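Local atomic coordinates of isocitrate dehydrogenase [NAD] subunit 2 (Saccharomyces cerevisiae, PDB entry 3BLX), a protein that catalyses, within an allosteric octamer of two subunit types, the NAD-dependent oxidative decarboxylation of isocitrate to 2-oxoglutarate in the citric acid cycle, and also binds mitochondrial mRNA leaders. Residues 26-31 against 35-40; 65-70 against 100-105; 108-113 against 165-170; 143-148 against 155-160; 171-176 against 212-217. One frame throughout, in Å; residues are numbered along the deposited sequence.

Contact 1 (26-31 against 35-40); sequences FIEGDG and EISKSV
The ring of F26 meets the side chain of S37 obliquely. The backbone N of E28 lies at the ring edge, in its plane. K41 makes a cation-pi contact with the same ring, and W53 meets it edge-to-face. The motif is a glycine-containing loop of the isocitrate and isopropylmalate dehydrogenase family. It runs from strand 22-23 into helix 33-45 and packs back against the first turns of that helix. The two backbones come nearest at E28 and S37, 5.8 Å between their CA atoms. S37 packs against both F26 and the start of the E28 side chain. Its CB lies 3.3 Å from F26 CE2. E28 CB approaches the hydroxyl from another direction, 3.4 Å from S37 OG. The E28 chain then runs extended beyond CG, and its carboxylate forms a salt bridge with K41. K41 thus meets both the ring and the carboxylate of this loop. No hydrogen bond links the loop to residues 35-40. The S37 hydroxyl turns instead along its own helix. With OG beside the backbone N (chi1 -59°), it is hydrogen-bonded to the backbone O of G33, one turn earlier.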
# COMPACT_ATOMS: atom_id res chain seq x y z
N PHE B 26 56.53 2.43 -2.56
CA PHE B 26 55.86 3.49 -3.28
C PHE B 26 54.33 3.43 -3.38
O PHE B 26 53.63 4.13 -2.65
CB PHE B 26 56.48 3.72 -4.64
CG PHE B 26 56.45 5.15 -5.07
CD1 PHE B 26 57.56 5.95 -4.90
CD2 PHE B 26 55.30 5.71 -5.58
CE1 PHE B 26 57.54 7.28 -5.27
CE2 PHE B 26 55.26 7.05 -5.95
CZ PHE B 26 56.39 7.83 -5.79
N ILE B 27 53.79 2.60 -4.27
CA ILE B 27 52.36 2.62 -4.56
C ILE B 27 52.08 3.84 -5.39
O ILE B 27 51.64 4.86 -4.88
CB ILE B 27 51.46 2.72 -3.29
CG1 ILE B 27 51.91 1.75 -2.21
CG2 ILE B 27 49.98 2.52 -3.67
CD1 ILE B 27 51.17 1.91 -0.92
N GLU B 28 52.32 3.74 -6.69
CA GLU B 28 52.13 4.86 -7.58
C GLU B 28 50.66 5.14 -7.81
O GLU B 28 50.30 6.23 -8.25
CB GLU B 28 52.86 4.61 -8.90
CG GLU B 28 54.31 4.18 -8.70
CD GLU B 28 55.16 4.32 -9.95
OE1 GLU B 28 54.60 4.63 -11.03
OE2 GLU B 28 56.39 4.12 -9.84
N GLY B 29 49.81 4.17 -7.51
CA GLY B 29 48.39 4.34 -7.74
C GLY B 29 48.05 4.46 -9.21
O GLY B 29 48.82 4.02 -10.08
N ASP B 30 46.91 5.06 -9.51
CA ASP B 30 46.42 5.11 -10.88
C ASP B 30 45.88 6.48 -11.28
O ASP B 30 45.99 7.45 -10.53
CB ASP B 30 45.37 4.01 -11.12
CG ASP B 30 44.43 3.83 -9.93
OD1 ASP B 30 44.63 2.86 -9.15
OD2 ASP B 30 43.51 4.66 -9.76
N GLY B 31 45.29 6.54 -12.47
CA GLY B 31 44.87 7.81 -13.03
C GLY B 31 46.12 8.64 -13.26
O GLY B 31 47.05 8.19 -13.94
N GLU B 35 52.21 9.51 -13.63
CA GLU B 35 52.98 10.69 -14.03
C GLU B 35 53.37 11.60 -12.87
O GLU B 35 54.35 12.33 -12.94
CB GLU B 35 52.27 11.50 -15.13
CG GLU B 35 50.75 11.44 -15.07
CD GLU B 35 50.08 11.97 -16.34
OE1 GLU B 35 50.73 12.70 -17.10
OE2 GLU B 35 48.89 11.64 -16.57
N ILE B 36 52.63 11.53 -11.79
CA ILE B 36 52.97 12.32 -10.62
C ILE B 36 54.05 11.63 -9.81
O ILE B 36 54.88 12.27 -9.19
CB ILE B 36 51.73 12.59 -9.77
CG1 ILE B 36 50.91 13.70 -10.41
CG2 ILE B 36 52.09 12.98 -8.37
CD1 ILE B 36 49.73 14.07 -9.57
N SER B 37 54.04 10.31 -9.82
CA SER B 37 55.09 9.56 -9.13
C SER B 37 56.40 9.73 -9.88
O SER B 37 57.47 9.79 -9.29
CB SER B 37 54.73 8.08 -9.04
OG SER B 37 53.51 7.89 -8.35
N LYS B 38 56.29 9.79 -11.21
CA LYS B 38 57.47 9.90 -12.06
C LYS B 38 58.18 11.18 -11.69
O LYS B 38 59.39 11.19 -11.52
CB LYS B 38 57.07 9.92 -13.54
CG LYS B 38 58.21 9.73 -14.54
CD LYS B 38 57.65 9.25 -15.86
CE LYS B 38 58.74 9.01 -16.87
NZ LYS B 38 58.95 10.14 -17.79
N SER B 39 57.40 12.24 -11.54
CA SER B 39 57.94 13.55 -11.18
C SER B 39 58.61 13.57 -9.81
O SER B 39 59.52 14.36 -9.58
CB SER B 39 56.83 14.59 -11.18
OG SER B 39 57.25 15.69 -10.41
N VAL B 40 58.17 12.72 -8.90
CA VAL B 40 58.76 12.72 -7.57
C VAL B 40 60.12 12.04 -7.60
O VAL B 40 61.02 12.44 -6.90
CB VAL B 40 57.87 12.03 -6.54
CG1 VAL B 40 58.62 11.90 -5.20
CG2 VAL B 40 56.57 12.80 -6.38

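Contact 2 (65-70 against 100-105); sequences GLTTIP and NLTLRK
T67 and T102 meet with their side chains at about a right angle. The touching branch of T102 is its methyl: CG2 lies 3.6 Å from T67 OG1 and also packs against the backbone O of T67. T67 sets OG1 between its own backbone N and carbonyl carbon (chi1 58°), which turns the hydroxyl toward the helix and leaves CG2 beside the backbone N. The T102 hydroxyl is not paired with T67, since the two OG1 atoms are 3.7 Å apart. It is hydrogen-bonded to S98 O, four residues back, just before the helix. A second, purely apolar meeting lies just past the end of the strand. I69 sends CG1 away from its backbone N (chi1 176°) and then bends at chi2, bringing CD1 to 3.8 Å from L103 CD1. No hydrogen bond crosses the contact, so methyl groups carry most of it. Next to L103 comes R104, a substrate-binding residue by similarity, whose side chain takes no part here and touches Y142 and N137. Strand 66-68 pairs with strand 61-63, and P70 stands at the N-cap position of helix 71-80. Helix 99-107 packs between this small hairpin and strand 140-148, with L103 also touching K85 of strand 82-85.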
# COMPACT_ATOMS: atom_id res chain seq x y z
N GLY B 65 35.33 -12.28 2.09
CA GLY B 65 34.47 -11.15 1.75
C GLY B 65 34.95 -9.86 2.40
O GLY B 65 34.60 -8.75 1.97
N LEU B 66 35.76 -10.03 3.45
CA LEU B 66 36.43 -8.94 4.14
C LEU B 66 37.62 -8.51 3.29
O LEU B 66 38.52 -9.31 3.04
CB LEU B 66 36.88 -9.43 5.54
CG LEU B 66 37.87 -8.67 6.45
CD1 LEU B 66 39.32 -9.13 6.26
CD2 LEU B 66 37.74 -7.15 6.30
N THR B 67 37.60 -7.25 2.81
CA THR B 67 38.70 -6.74 1.98
C THR B 67 40.05 -6.80 2.70
O THR B 67 40.19 -6.36 3.85
CB THR B 67 38.43 -5.30 1.45
OG1 THR B 67 38.22 -4.41 2.55
CG2 THR B 67 37.21 -5.28 0.57
N THR B 68 41.03 -7.39 2.03
CA THR B 68 42.35 -7.60 2.59
C THR B 68 43.42 -7.02 1.65
O THR B 68 43.23 -6.90 0.45
CB THR B 68 42.63 -9.12 2.90
OG1 THR B 68 41.91 -9.53 4.08
CG2 THR B 68 44.12 -9.38 3.11
N ILE B 69 44.56 -6.65 2.22
CA ILE B 69 45.61 -6.03 1.45
C ILE B 69 46.64 -7.08 1.04
O ILE B 69 47.12 -7.83 1.88
CB ILE B 69 46.27 -4.90 2.26
CG1 ILE B 69 47.44 -4.29 1.50
CG2 ILE B 69 46.65 -5.39 3.66
CD1 ILE B 69 46.97 -3.33 0.45
N PRO B 70 46.95 -7.14 -0.26
CA PRO B 70 47.88 -8.12 -0.85
C PRO B 70 49.17 -8.31 -0.04
O PRO B 70 49.73 -7.33 0.45
CB PRO B 70 48.21 -7.50 -2.20
CG PRO B 70 46.98 -6.79 -2.58
CD PRO B 70 46.38 -6.26 -1.29
N ASN B 100 41.08 2.78 1.64
CA ASN B 100 41.80 3.57 2.61
C ASN B 100 41.58 3.06 4.03
O ASN B 100 42.48 3.07 4.85
CB ASN B 100 41.42 5.05 2.50
CG ASN B 100 41.77 5.65 1.14
OD1 ASN B 100 42.94 5.66 0.72
ND2 ASN B 100 40.76 6.14 0.44
N LEU B 101 40.38 2.57 4.30
CA LEU B 101 40.06 2.12 5.65
C LEU B 101 40.83 0.85 6.04
O LEU B 101 41.26 0.71 7.18
CB LEU B 101 38.54 1.96 5.84
CG LEU B 101 37.98 1.90 7.26
CD1 LEU B 101 37.84 0.46 7.74
CD2 LEU B 101 38.80 2.74 8.25
N THR B 102 41.02 -0.07 5.09
CA THR B 102 41.77 -1.29 5.39
C THR B 102 43.25 -1.02 5.46
O THR B 102 43.99 -1.68 6.19
CB THR B 102 41.53 -2.43 4.37
OG1 THR B 102 40.81 -1.93 3.25
CG2 THR B 102 40.71 -3.53 4.99
N LEU B 103 43.69 -0.06 4.67
CA LEU B 103 45.08 0.37 4.71
C LEU B 103 45.45 0.82 6.13
O LEU B 103 46.45 0.38 6.67
CB LEU B 103 45.29 1.51 3.71
CG LEU B 103 46.46 1.37 2.74
CD1 LEU B 103 46.65 -0.06 2.33
CD2 LEU B 103 46.22 2.24 1.52
N ARG B 104 44.62 1.66 6.75
CA ARG B 104 44.88 2.15 8.10
C ARG B 104 44.81 1.04 9.15
O ARG B 104 45.55 1.05 10.12
CB ARG B 104 43.91 3.28 8.48
CG ARG B 104 43.86 4.40 7.44
CD ARG B 104 43.24 5.69 7.96
NE ARG B 104 42.49 6.36 6.91
CZ ARG B 104 41.17 6.26 6.79
NH1 ARG B 104 40.47 5.55 7.67
NH2 ARG B 104 40.54 6.89 5.79
N LYS B 105 43.89 0.10 8.96
CA LYS B 105 43.71 -0.97 9.92
C LYS B 105 44.88 -1.95 9.93
O LYS B 105 45.36 -2.33 11.01
CB LYS B 105 42.38 -1.71 9.71
CG LYS B 105 41.30 -1.34 10.71
CD LYS B 105 40.13 -2.31 10.69
CE LYS B 105 39.14 -1.98 11.79
NZ LYS B 105 37.84 -2.65 11.57

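Contact 3 (108-113 against 165-170); sequences GLFANV and SERVIR
F110 and A111 face the helix residues R167 and V168 where strand 109-117 carries a classic beta bulge. Both bulge residues lie opposite I270 of the neighbouring strand 266-271. Helix 162-178 packs on a face of the central sheet, its axis 8.1 Å from that of the strand at an angle of 37°. S165 lies in an early turn, and its OG is hydrogen-bonded to T161 O. E166 is the centre of an inverse gamma turn and is poorly ordered. The helix is kinked here, because R167 N has no bond to the turn before. R167 carries the main contact. Its CG, anti to the backbone N (chi1 -164°), sits over one face of the F110 ring, 4.0 Å from the ring centroid, in a CH-pi contact displaced toward the rim. The R167 chain bends at chi3, and its guanidinium lies farther from the ring, at most weakly attracted. V168 follows and turns CG1 to the strand, 3.8 Å from F110 O. It also touches I134 and E136 of strand 130-136, the strand of R135, a substrate-binding residue by similarity. I169 packs on F200 and L207 of helix 195-208. R170 leads away from the strand to E210, with which NH2 forms a salt bridge. A second bridge, from NH1 back to E166 OE2, is uncertain given the disorder of E166. The second bulge residue meets the helix methyl to methyl: A111 CB lies 3.9 Å from V168 CG1.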
# COMPACT_ATOMS: atom_id res chain seq x y z
N GLY B 108 48.25 -0.20 11.39
CA GLY B 108 48.13 0.41 12.70
C GLY B 108 48.24 1.92 12.67
O GLY B 108 48.82 2.52 13.59
N LEU B 109 47.70 2.54 11.61
CA LEU B 109 47.73 3.99 11.46
C LEU B 109 46.64 4.65 12.30
O LEU B 109 45.46 4.43 12.06
CB LEU B 109 47.56 4.38 10.00
CG LEU B 109 48.44 3.61 9.02
CD1 LEU B 109 48.19 4.10 7.62
CD2 LEU B 109 49.92 3.73 9.38
N PHE B 110 47.03 5.48 13.26
CA PHE B 110 46.07 6.01 14.20
C PHE B 110 45.88 7.52 14.06
O PHE B 110 44.85 8.06 14.45
CB PHE B 110 46.45 5.62 15.64
CG PHE B 110 47.78 6.14 16.06
CD1 PHE B 110 47.89 7.44 16.55
CD2 PHE B 110 48.92 5.36 15.95
CE1 PHE B 110 49.13 7.94 16.92
CE2 PHE B 110 50.16 5.87 16.33
CZ PHE B 110 50.27 7.15 16.81
N ALA B 111 46.87 8.20 13.49
CA ALA B 111 46.80 9.66 13.37
C ALA B 111 46.94 10.11 11.94
O ALA B 111 47.75 9.58 11.19
CB ALA B 111 47.87 10.31 14.21
N ASN B 112 46.13 11.08 11.57
CA ASN B 112 46.18 11.68 10.24
C ASN B 112 46.61 13.14 10.40
O ASN B 112 45.92 13.90 11.06
CB ASN B 112 44.80 11.59 9.57
CG ASN B 112 44.79 12.11 8.14
OD1 ASN B 112 44.15 13.13 7.83
ND2 ASN B 112 45.48 11.42 7.25
N VAL B 113 47.75 13.51 9.82
CA VAL B 113 48.25 14.88 9.91
C VAL B 113 47.94 15.65 8.64
O VAL B 113 48.33 15.24 7.57
CB VAL B 113 49.74 14.88 10.14
CG1 VAL B 113 50.24 16.31 10.28
CG2 VAL B 113 50.04 14.05 11.37
N SER B 165 42.43 7.83 22.15
CA SER B 165 42.51 9.28 22.32
C SER B 165 43.87 9.73 22.92
O SER B 165 44.45 10.71 22.47
CB SER B 165 41.35 9.77 23.20
OG SER B 165 40.13 9.71 22.51
N GLU B 166 44.35 9.02 23.94
CA GLU B 166 45.65 9.28 24.55
C GLU B 166 46.66 8.66 23.63
O GLU B 166 47.22 7.61 23.93
CB GLU B 166 45.73 8.61 25.92
CG GLU B 166 47.11 8.55 26.56
CD GLU B 166 47.22 7.50 27.68
OE1 GLU B 166 46.17 7.01 28.18
OE2 GLU B 166 48.38 7.16 28.06
N ARG B 167 46.88 9.30 22.50
CA ARG B 167 47.67 8.68 21.46
C ARG B 167 47.70 9.56 20.25
O ARG B 167 48.77 9.84 19.73
CB ARG B 167 47.14 7.32 21.09
CG ARG B 167 48.13 6.50 20.31
CD ARG B 167 47.96 5.00 20.50
NE ARG B 167 46.73 4.55 19.87
CZ ARG B 167 46.08 3.45 20.22
NH1 ARG B 167 46.55 2.69 21.20
NH2 ARG B 167 44.96 3.11 19.58
N VAL B 168 46.53 9.99 19.77
CA VAL B 168 46.48 11.16 18.90
C VAL B 168 46.82 12.40 19.69
O VAL B 168 47.32 13.34 19.13
CB VAL B 168 45.09 11.49 18.27
CG1 VAL B 168 45.04 11.06 16.84
CG2 VAL B 168 43.95 10.96 19.10
N ILE B 169 46.49 12.41 20.98
CA ILE B 169 46.74 13.59 21.77
C ILE B 169 48.23 13.66 22.13
O ILE B 169 48.85 14.72 22.00
CB ILE B 169 45.80 13.70 22.96
CG1 ILE B 169 44.37 13.90 22.45
CG2 ILE B 169 46.18 14.85 23.85
CD1 ILE B 169 43.33 13.92 23.52
N ARG B 170 48.82 12.55 22.54
CA ARG B 170 50.29 12.52 22.72
C ARG B 170 50.96 13.00 21.45
O ARG B 170 51.79 13.90 21.49
CB ARG B 170 50.84 11.12 23.06
CG ARG B 170 50.77 10.77 24.51
CD ARG B 170 51.86 9.83 24.91
NE ARG B 170 52.28 10.14 26.27
CZ ARG B 170 51.69 9.64 27.34
NH1 ARG B 170 50.68 8.79 27.20
NH2 ARG B 170 52.11 9.98 28.54

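Contact 4 (143-148 against 155-160); sequences SGIEHI and QSIKLI
H147 and Q155 lie side by side on one face of an antiparallel beta hairpin and point the same way. The hairpin, strands 140-148 and 153-161, is the arm known in this enzyme family as the clasp. I145 pairs with I157, and H147 with Q155, as hydrogen-bonded pairs. E146 and S156 form the non-hydrogen-bonded pair between them. The bond from I145 N to I157 O is 3.0 Å long and nearly straight. The return bond, I157 N to I145 O, is more bent. The Q155 side chain can be followed outward. Its CB lies 4.0 Å from H147 NE2. CG continues anti to the backbone N (chi1 179°), and the extended chain carries the amide alongside the imidazole. CD comes 3.9 Å from H147 NE2. At the tip, OE1 accepts a bond from H147 NE2 of 2.9 Å, in the amide plane and on a lone pair. Ring and amide planes stand 35° apart. The same OE1 is also hydrogen-bonded to NE2 of Q155 in a second copy of this subunit. I145 and I157 share that face, their CB atoms 4.2 Å apart. E146 takes the other face beside S156, but its carboxylate is held by backbone N atoms of L189 and G190 of a subunit 1 chain. Strand 153-161 also pairs with a strand of subunit 1, so the sheet runs on between chains. Two bonds on Q155 OE1 would restrain the amide's rotation at a subunit junction, and the donor role of H147 NE2 is consistent with a proton on this nitrogen.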
# COMPACT_ATOMS: atom_id res chain seq x y z
N SER B 143 34.73 3.08 12.71
CA SER B 143 34.35 1.80 13.32
C SER B 143 32.84 1.77 13.72
O SER B 143 32.41 1.00 14.58
CB SER B 143 35.27 1.44 14.50
OG SER B 143 35.13 2.31 15.62
N GLY B 144 32.04 2.59 13.05
CA GLY B 144 30.64 2.75 13.40
C GLY B 144 29.67 1.69 12.86
O GLY B 144 29.91 1.05 11.83
N ILE B 145 28.56 1.52 13.57
CA ILE B 145 27.57 0.53 13.21
C ILE B 145 26.20 1.16 13.00
O ILE B 145 25.73 1.94 13.80
CB ILE B 145 27.49 -0.55 14.30
CG1 ILE B 145 28.80 -1.36 14.33
CG2 ILE B 145 26.30 -1.46 14.07
CD1 ILE B 145 28.81 -2.46 15.39
N GLU B 146 25.56 0.85 11.90
CA GLU B 146 24.21 1.34 11.70
C GLU B 146 23.26 0.17 11.60
O GLU B 146 23.56 -0.85 10.98
CB GLU B 146 24.08 2.15 10.40
CG GLU B 146 24.74 3.48 10.41
CD GLU B 146 24.45 4.27 9.14
OE1 GLU B 146 23.82 5.34 9.28
OE2 GLU B 146 24.86 3.80 8.04
N HIS B 147 22.09 0.33 12.19
CA HIS B 147 21.04 -0.65 11.91
C HIS B 147 19.63 -0.13 12.04
O HIS B 147 19.38 0.87 12.68
CB HIS B 147 21.20 -1.86 12.81
CG HIS B 147 20.80 -1.59 14.21
ND1 HIS B 147 19.88 -2.36 14.90
CD2 HIS B 147 21.16 -0.60 15.06
CE1 HIS B 147 19.73 -1.88 16.11
NE2 HIS B 147 20.49 -0.80 16.24
N ILE B 148 18.70 -0.84 11.43
CA ILE B 148 17.30 -0.44 11.45
C ILE B 148 16.65 -0.98 12.71
O ILE B 148 16.63 -2.20 12.94
CB ILE B 148 16.58 -0.92 10.18
CG1 ILE B 148 17.23 -0.30 8.94
CG2 ILE B 148 15.11 -0.62 10.26
CD1 ILE B 148 16.63 -0.75 7.61
N GLN B 155 19.26 3.65 13.72
CA GLN B 155 20.09 4.00 14.87
C GLN B 155 21.58 3.83 14.54
O GLN B 155 21.96 2.86 13.85
CB GLN B 155 19.70 3.13 16.03
CG GLN B 155 20.47 3.35 17.28
CD GLN B 155 20.05 2.41 18.42
OE1 GLN B 155 20.11 1.19 18.26
NE2 GLN B 155 19.61 2.97 19.55
N SER B 156 22.41 4.76 15.01
CA SER B 156 23.85 4.73 14.75
C SER B 156 24.55 4.45 16.05
O SER B 156 24.11 4.93 17.08
CB SER B 156 24.29 6.09 14.21
OG SER B 156 23.73 6.35 12.94
N ILE B 157 25.63 3.70 16.01
CA ILE B 157 26.38 3.40 17.21
C ILE B 157 27.82 3.79 16.93
O ILE B 157 28.41 3.32 15.96
CB ILE B 157 26.26 1.89 17.51
CG1 ILE B 157 24.79 1.49 17.56
CG2 ILE B 157 26.87 1.53 18.82
CD1 ILE B 157 24.59 0.00 17.76
N LYS B 158 28.37 4.66 17.75
CA LYS B 158 29.75 5.15 17.58
C LYS B 158 30.54 5.03 18.89
O LYS B 158 30.00 5.22 19.98
CB LYS B 158 29.79 6.60 17.08
CG LYS B 158 29.49 6.76 15.59
CD LYS B 158 29.16 8.21 15.26
CE LYS B 158 28.27 8.32 14.02
NZ LYS B 158 27.59 9.65 13.91
N LEU B 159 31.81 4.71 18.77
CA LEU B 159 32.63 4.43 19.93
C LEU B 159 33.78 5.40 20.03
O LEU B 159 34.37 5.78 19.01
CB LEU B 159 33.24 3.04 19.78
CG LEU B 159 33.14 2.20 21.03
CD1 LEU B 159 31.70 1.99 21.33
CD2 LEU B 159 33.80 0.89 20.74
N ILE B 160 34.09 5.81 21.25
CA ILE B 160 35.33 6.55 21.51
C ILE B 160 36.02 5.98 22.77
O ILE B 160 35.37 5.72 23.76
CB ILE B 160 35.10 8.09 21.61
CG1 ILE B 160 36.38 8.85 21.32
CG2 ILE B 160 34.62 8.50 22.96
CD1 ILE B 160 36.27 10.31 21.69

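Contact 5 (171-176 against 212-217); sequences YAFEYA and PDLTLE
F173 and L214 lie alongside each other and point opposite ways in the buried part of this contact. F173 swings its ring out from the helix with CG beside the backbone N (chi1 -81°), so that the end of the side chain comes closer to residues 212-217 than its base suggests. L214 reaches back along the ring toward the helix. Its CD2 lies 3.5 Å from F173 O and 4.1 Å from F173 CD2. The methyl meets the ring obliquely. A176, one turn further on, adds its methyl: CB is 4.4 Å from L214 CG. L216 comes in at about a right angle to F173, with CD1 4.1 Å from F173 CZ at the far end of the ring. These four residues make an apolar joint with no hydrogen bond across it. The ring of Y211 lies nearly parallel to that of F173, and V184 touches F173, A176 and L216. The solvent side is looser. P212 and D213 belong to the exposed turn before the strand, and D213 reaches R177 in a salt bridge. T215 turns away from the helix. E217 bonds R183 in another salt bridge. Strand 215-220 is one of the two outermost strands of the sheet within this chain and runs parallel to strand 183-188. Helix 195-208 makes the beta-alpha-beta crossover between those two strands. Helix 162-178 lies alongside, with F173 wedged between L207 of the crossover helix and the strands.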
# COMPACT_ATOMS: atom_id res chain seq x y z
N TYR B 171 50.60 12.39 20.33
CA TYR B 171 51.23 12.72 19.07
C TYR B 171 51.06 14.18 18.75
O TYR B 171 51.95 14.77 18.17
CB TYR B 171 50.69 11.87 17.92
CG TYR B 171 51.45 12.08 16.64
CD1 TYR B 171 52.57 11.32 16.34
CD2 TYR B 171 51.06 13.06 15.74
CE1 TYR B 171 53.28 11.52 15.18
CE2 TYR B 171 51.77 13.28 14.57
CZ TYR B 171 52.88 12.50 14.30
OH TYR B 171 53.59 12.71 13.15
N ALA B 172 49.94 14.77 19.14
CA ALA B 172 49.69 16.17 18.80
C ALA B 172 50.63 17.05 19.56
O ALA B 172 51.09 18.05 19.04
CB ALA B 172 48.27 16.57 19.10
N PHE B 173 50.89 16.68 20.81
CA PHE B 173 51.85 17.41 21.62
C PHE B 173 53.27 17.31 21.04
O PHE B 173 53.88 18.31 20.71
CB PHE B 173 51.81 16.92 23.07
CG PHE B 173 50.69 17.51 23.89
CD1 PHE B 173 49.74 16.69 24.50
CD2 PHE B 173 50.59 18.88 24.05
CE1 PHE B 173 48.71 17.25 25.26
CE2 PHE B 173 49.55 19.43 24.81
CZ PHE B 173 48.61 18.61 25.40
N GLU B 174 53.77 16.09 20.89
CA GLU B 174 55.09 15.80 20.34
C GLU B 174 55.33 16.35 18.93
O GLU B 174 56.46 16.56 18.52
CB GLU B 174 55.37 14.30 20.37
CG GLU B 174 55.24 13.72 21.75
CD GLU B 174 56.28 12.66 22.05
OE1 GLU B 174 55.86 11.51 22.29
OE2 GLU B 174 57.49 12.99 22.05
N TYR B 175 54.26 16.60 18.21
CA TYR B 175 54.36 17.17 16.89
C TYR B 175 54.37 18.70 16.99
O TYR B 175 54.94 19.38 16.14
CB TYR B 175 53.19 16.69 16.02
CG TYR B 175 53.28 17.10 14.56
CD1 TYR B 175 52.64 18.26 14.10
CD2 TYR B 175 54.01 16.34 13.65
CE1 TYR B 175 52.74 18.65 12.77
CE2 TYR B 175 54.11 16.71 12.32
CZ TYR B 175 53.48 17.87 11.88
OH TYR B 175 53.59 18.24 10.55
N ALA B 176 53.74 19.24 18.00
CA ALA B 176 53.77 20.68 18.18
C ALA B 176 55.18 21.09 18.63
O ALA B 176 55.78 22.04 18.11
CB ALA B 176 52.74 21.11 19.17
N PRO B 212 55.16 20.53 29.60
CA PRO B 212 55.08 21.83 30.26
C PRO B 212 55.45 22.94 29.30
O PRO B 212 54.99 24.06 29.49
CB PRO B 212 56.11 21.73 31.38
CG PRO B 212 56.43 20.25 31.49
CD PRO B 212 56.27 19.72 30.11
N ASP B 213 56.26 22.62 28.29
CA ASP B 213 56.65 23.60 27.26
C ASP B 213 55.51 23.96 26.33
O ASP B 213 55.62 24.89 25.53
CB ASP B 213 57.83 23.10 26.42
CG ASP B 213 57.67 21.65 25.94
OD1 ASP B 213 57.40 20.74 26.77
OD2 ASP B 213 57.88 21.44 24.72
N LEU B 214 54.43 23.21 26.43
CA LEU B 214 53.30 23.42 25.55
C LEU B 214 52.07 23.91 26.31
O LEU B 214 51.78 23.44 27.41
CB LEU B 214 53.00 22.13 24.83
CG LEU B 214 53.63 21.94 23.45
CD1 LEU B 214 54.63 23.01 23.14
CD2 LEU B 214 54.26 20.59 23.37
N THR B 215 51.36 24.86 25.71
CA THR B 215 50.10 25.36 26.26
C THR B 215 48.91 24.62 25.66
O THR B 215 48.71 24.61 24.45
CB THR B 215 49.94 26.86 25.96
OG1 THR B 215 51.16 27.54 26.28
CG2 THR B 215 48.79 27.45 26.77
N LEU B 216 48.10 24.01 26.51
CA LEU B 216 46.85 23.38 26.08
C LEU B 216 45.66 24.32 26.20
O LEU B 216 45.31 24.75 27.29
CB LEU B 216 46.57 22.12 26.92
CG LEU B 216 45.24 21.44 26.63
CD1 LEU B 216 45.26 20.95 25.20
CD2 LEU B 216 44.98 20.26 27.57
N GLU B 217 45.03 24.64 25.07
CA GLU B 217 43.73 25.31 25.10
C GLU B 217 42.68 24.35 24.59
O GLU B 217 42.99 23.47 23.78
CB GLU B 217 43.73 26.57 24.23
CG GLU B 217 44.94 27.47 24.45
CD GLU B 217 44.89 28.74 23.61
OE1 GLU B 217 43.90 28.92 22.86
OE2 GLU B 217 45.85 29.54 23.69

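Overall arrangement
Contacts 2, 3 and 5 lie on or beside the central mixed sheet. Contacts 3 and 5 share helix 162-178, with centres about 13 Å apart, and touch through V113 with Y171 and Y175. Contact 2 leads into contact 3 in the chain: helix 99-107 passes to strand 109-117, with a probable hydrogen bond from L109 N to R104 O. Contact 4 comes between the two segments of contact 3 in sequence, and strand 153-161 runs straight into helix 162-178. The intersubunit hairpin is thus joined to the sheet's helical cover. Contact 1 comes first, about 21 Å from contact 2 and 36 Å from contact 4 between centres, and touches none of the others.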